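Local coordinates for protein aldehyde dehydrogenase (Bartonella henselae, PDB 3I44) that probably oxidises an aldehyde substrate to the corresponding carboxylic acid with a nicotinamide cofactor, at residues A391-K394 with P395-I399; R440-C443 with R444-A447. The protein carries 1 engineered substitution. All coordinates share one frame; numbering follows the deposited sequence.

Interaction 1 (A391-K394 with P395-I399); sequences ADVK and PHMRI
Met397 folds back over Lys394 at a type I beta turn that runs from Lys394 through Pro395 and His396 to Met397. The backbone bond of the turn runs from Met397 N to Lys394 O at 3.0 Å. Pro395 takes the second position of the turn, which suits its restricted phi.

A second polar contact joins the same two residues in the other sense. Lys394 N lies 3.5 Å from Met397 SD, a weak N-H...S hydrogen bond that is nearly straight, at 168°. The thioether gets there because Met397 CG stands beside its own backbone N (chi1 -61°) and the chain runs extended beyond it. The methyl CE then reaches Lys394 CG at 3.9 Å.

Apolar contacts continue on the buried side. Val393 CG1 touches Met397 SD at 3.9 Å and also nears Ile399 CG1. Val393 CG2 meets the end of Ile399, CD1, at 3.8 Å. On the exposed side the His396 ring packs obliquely against Lys394, with CE1 3.7 Å from Lys394 CB.

The turn carries the chain from strand 388-391, next to the outermost strand 367-370, into helix 398-401, whose N-cap position is Met397. By family, this part of the fold is probably the catalytic domain. Asp392 is held at its carboxylate by Tyr316 and Thr367. Val393 and Ile399 both pack on Ser410 of strand 408-414, and Ile399 also touches Ser360 of helix 348-363. Arg398, at the start of the short helix, forms salt bridges with Asp356 of helix 348-363 and with Glu402.

Interaction 2 (R440-C443 with R444-A447); sequences RSKC and RRIA
Arg444 N donates to Arg440 O at 2.9 Å, the first of four successive i to i+4 bonds in helix 440-449. This helix is the crossover of a beta-alpha-beta unit between the parallel strands 432-436 and 454-457. Arg445 N bonds Ser441 O, and Ile446 N bonds Lys442 O at 3.0 Å. Ala447 N bonds Cys443 O at 2.9 Å. These four carbonyls and four amides are therefore satisfied within the helix itself.

The charged ends of Arg440, Lys442, Arg444 and Arg445 find their partners outside the segments. Arg440 and Arg444 lie one turn apart, and their guanidinium planes are turned 71° against each other. Arg440 NE comes within 3.7 Å of Arg444 NH2. The pair grips the C-terminal carboxylate of Trp497 of the second subunit through a salt bridge from NE of each, Arg444 adds a cation-pi contact with that tryptophan, and Ala447 O accepts a hydrogen bond from Lys492 NZ of the same subunit.

On another side of the helix, Arg445 bends at chi3 (-69°), which turns its guanidinium back over the preceding turn. Lys442 CA lies over one face of the group. The two positive groups have separate acidic partners, Glu417 of helix 417-425 for Arg445 NH2 and Asp282 for Lys442 NZ.

The buried side carries Cys443, Ile446 and Ala447, which pack on the two strands of the unit, Ile446 and Ala447 on Ile435 and Cys443 on Val457. The methylenes of Lys442 lie against the guanidinium of Arg445, with Lys442 CG 3.4 Å from Arg445 NH2.

In the fold
Interactions 1 and 2 both belong to the seven-stranded sheet that runs from strand 367-370 to strand 454-457. Their centres are 26 Å apart and they do not touch. Interaction 1 is a turn from strand 388-391 into a short helix, near one end of that sheet. Val393, Met397 and Ile399 are buried there; Lys394 and His396 are exposed. Interaction 2 is a regular helix leading to the outermost strand at the other end. It buries Cys443, Ile446 and Ala447 against the sheet and exposes Arg440 and Arg445. Sulfur and aliphatic groups dominate the first, charged groups the second. Only 440-447 meets the second subunit.

Interaction 1 (A391-K394 with P395-I399)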
# COMPACT_ATOMS: atom_id res chain seq x y z
N ALA A 391 -29.51 24.68 1.33
CA ALA A 391 -29.43 24.98 -0.09
C ALA A 391 -28.55 26.21 -0.29
O ALA A 391 -28.17 26.86 0.70
CB ALA A 391 -30.83 25.20 -0.71
N ASP A 392 -28.22 26.52 -1.54
CA ASP A 392 -27.27 27.58 -1.87
C ASP A 392 -25.97 27.44 -1.07
O ASP A 392 -25.44 28.42 -0.53
CB ASP A 392 -27.94 28.94 -1.65
CG ASP A 392 -29.32 28.99 -2.28
OD1 ASP A 392 -29.40 28.65 -3.48
OD2 ASP A 392 -30.32 29.30 -1.57
N VAL A 393 -25.46 26.21 -0.98
CA VAL A 393 -24.21 25.96 -0.26
C VAL A 393 -23.09 26.30 -1.22
O VAL A 393 -23.21 26.09 -2.42
CB VAL A 393 -24.11 24.52 0.23
CG1 VAL A 393 -22.74 24.29 0.92
CG2 VAL A 393 -25.28 24.18 1.18
N LYS A 394 -22.02 26.88 -0.70
CA LYS A 394 -20.89 27.30 -1.50
C LYS A 394 -19.66 26.47 -1.08
O LYS A 394 -19.59 26.03 0.07
CB LYS A 394 -20.58 28.78 -1.23
CG LYS A 394 -21.71 29.75 -1.58
CD LYS A 394 -21.78 30.00 -3.06
CE LYS A 394 -22.98 30.88 -3.44
NZ LYS A 394 -22.58 32.32 -3.32
N PRO A 395 -18.70 26.27 -2.01
CA PRO A 395 -17.50 25.46 -1.78
C PRO A 395 -16.66 25.81 -0.54
O PRO A 395 -15.98 24.93 -0.01
CB PRO A 395 -16.65 25.69 -3.05
CG PRO A 395 -17.65 26.01 -4.11
CD PRO A 395 -18.70 26.84 -3.38
N HIS A 396 -16.70 27.06 -0.07
CA HIS A 396 -15.85 27.43 1.07
C HIS A 396 -16.51 27.07 2.39
O HIS A 396 -15.86 27.10 3.43
CB HIS A 396 -15.54 28.94 1.06
CG HIS A 396 -16.73 29.78 1.35
ND1 HIS A 396 -17.49 30.36 0.35
CD2 HIS A 396 -17.33 30.11 2.52
CE1 HIS A 396 -18.50 31.01 0.90
NE2 HIS A 396 -18.43 30.87 2.21
N MET A 397 -17.79 26.72 2.38
CA MET A 397 -18.49 26.51 3.64
C MET A 397 -18.08 25.22 4.30
O MET A 397 -17.79 24.22 3.64
CB MET A 397 -19.99 26.53 3.43
CG MET A 397 -20.51 27.84 2.89
SD MET A 397 -22.30 27.77 2.68
CE MET A 397 -22.61 29.50 2.23
N ARG A 398 -18.06 25.23 5.62
CA ARG A 398 -17.69 24.04 6.36
C ARG A 398 -18.58 22.84 6.00
O ARG A 398 -18.07 21.71 5.95
CB ARG A 398 -17.74 24.28 7.87
CG ARG A 398 -16.68 25.29 8.39
CD ARG A 398 -16.72 25.36 9.93
NE ARG A 398 -16.42 24.05 10.53
CZ ARG A 398 -16.82 23.65 11.73
NH1 ARG A 398 -17.54 24.45 12.52
NH2 ARG A 398 -16.50 22.44 12.15
N ILE A 399 -19.88 23.06 5.80
CA ILE A 399 -20.81 21.96 5.54
C ILE A 399 -20.55 21.32 4.18
O ILE A 399 -20.92 20.16 3.96
CB ILE A 399 -22.34 22.36 5.68
CG1 ILE A 399 -22.71 23.59 4.83
CG2 ILE A 399 -22.69 22.60 7.13
CD1 ILE A 399 -24.22 23.92 4.86

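Interaction 2 (R440-C443 with R444-A447)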
# COMPACT_ATOMS: atom_id res chain seq x y z
N ARG A 440 -27.35 7.70 -20.93
CA ARG A 440 -26.29 6.73 -20.62
C ARG A 440 -24.90 7.27 -20.99
O ARG A 440 -23.94 7.15 -20.19
CB ARG A 440 -26.52 5.44 -21.36
CG ARG A 440 -25.63 4.30 -20.90
CD ARG A 440 -26.11 3.04 -21.55
NE ARG A 440 -25.36 1.89 -21.09
CZ ARG A 440 -25.64 0.63 -21.44
NH1 ARG A 440 -26.65 0.35 -22.24
NH2 ARG A 440 -24.91 -0.35 -20.96
N SER A 441 -24.83 7.94 -22.16
CA SER A 441 -23.62 8.63 -22.58
C SER A 441 -23.16 9.66 -21.59
O SER A 441 -21.96 9.78 -21.32
CB SER A 441 -23.79 9.31 -23.93
OG SER A 441 -23.95 8.31 -24.91
N LYS A 442 -24.09 10.47 -21.11
CA LYS A 442 -23.76 11.48 -20.13
C LYS A 442 -23.30 10.83 -18.79
O LYS A 442 -22.31 11.22 -18.17
CB LYS A 442 -24.96 12.43 -19.96
CG LYS A 442 -24.61 13.68 -19.18
CD LYS A 442 -25.59 14.82 -19.44
CE LYS A 442 -26.98 14.48 -18.89
NZ LYS A 442 -27.89 15.49 -19.42
N CYS A 443 -23.98 9.78 -18.37
CA CYS A 443 -23.54 9.02 -17.21
C CYS A 443 -22.09 8.56 -17.36
O CYS A 443 -21.31 8.66 -16.42
CB CYS A 443 -24.45 7.81 -16.95
SG CYS A 443 -26.08 8.23 -16.32
N ARG A 444 -21.74 8.08 -18.55
CA ARG A 444 -20.41 7.56 -18.79
C ARG A 444 -19.36 8.66 -18.76
O ARG A 444 -18.33 8.48 -18.12
CB ARG A 444 -20.35 6.81 -20.12
CG ARG A 444 -21.02 5.49 -20.06
CD ARG A 444 -21.07 4.86 -21.43
NE ARG A 444 -21.55 3.49 -21.38
CZ ARG A 444 -21.50 2.64 -22.40
NH1 ARG A 444 -21.03 3.04 -23.57
NH2 ARG A 444 -21.92 1.40 -22.26
N ARG A 445 -19.62 9.77 -19.44
CA ARG A 445 -18.70 10.92 -19.40
C ARG A 445 -18.41 11.39 -17.98
O ARG A 445 -17.26 11.61 -17.62
CB ARG A 445 -19.26 12.14 -20.15
CG ARG A 445 -19.38 12.02 -21.62
CD ARG A 445 -19.57 13.43 -22.28
NE ARG A 445 -20.87 14.02 -21.96
CZ ARG A 445 -22.02 13.76 -22.60
NH1 ARG A 445 -22.07 12.90 -23.59
NH2 ARG A 445 -23.13 14.35 -22.21
N ILE A 446 -19.47 11.57 -17.19
CA ILE A 446 -19.34 12.07 -15.83
C ILE A 446 -18.64 11.07 -14.89
O ILE A 446 -17.76 11.47 -14.10
CB ILE A 446 -20.71 12.54 -15.23
CG1 ILE A 446 -21.38 13.60 -16.13
CG2 ILE A 446 -20.52 13.11 -13.83
CD1 ILE A 446 -20.54 14.83 -16.42
N ALA A 447 -19.02 9.79 -14.99
CA ALA A 447 -18.41 8.71 -14.22
C ALA A 447 -16.89 8.64 -14.44
O ALA A 447 -16.14 8.37 -13.51
CB ALA A 447 -19.07 7.34 -14.51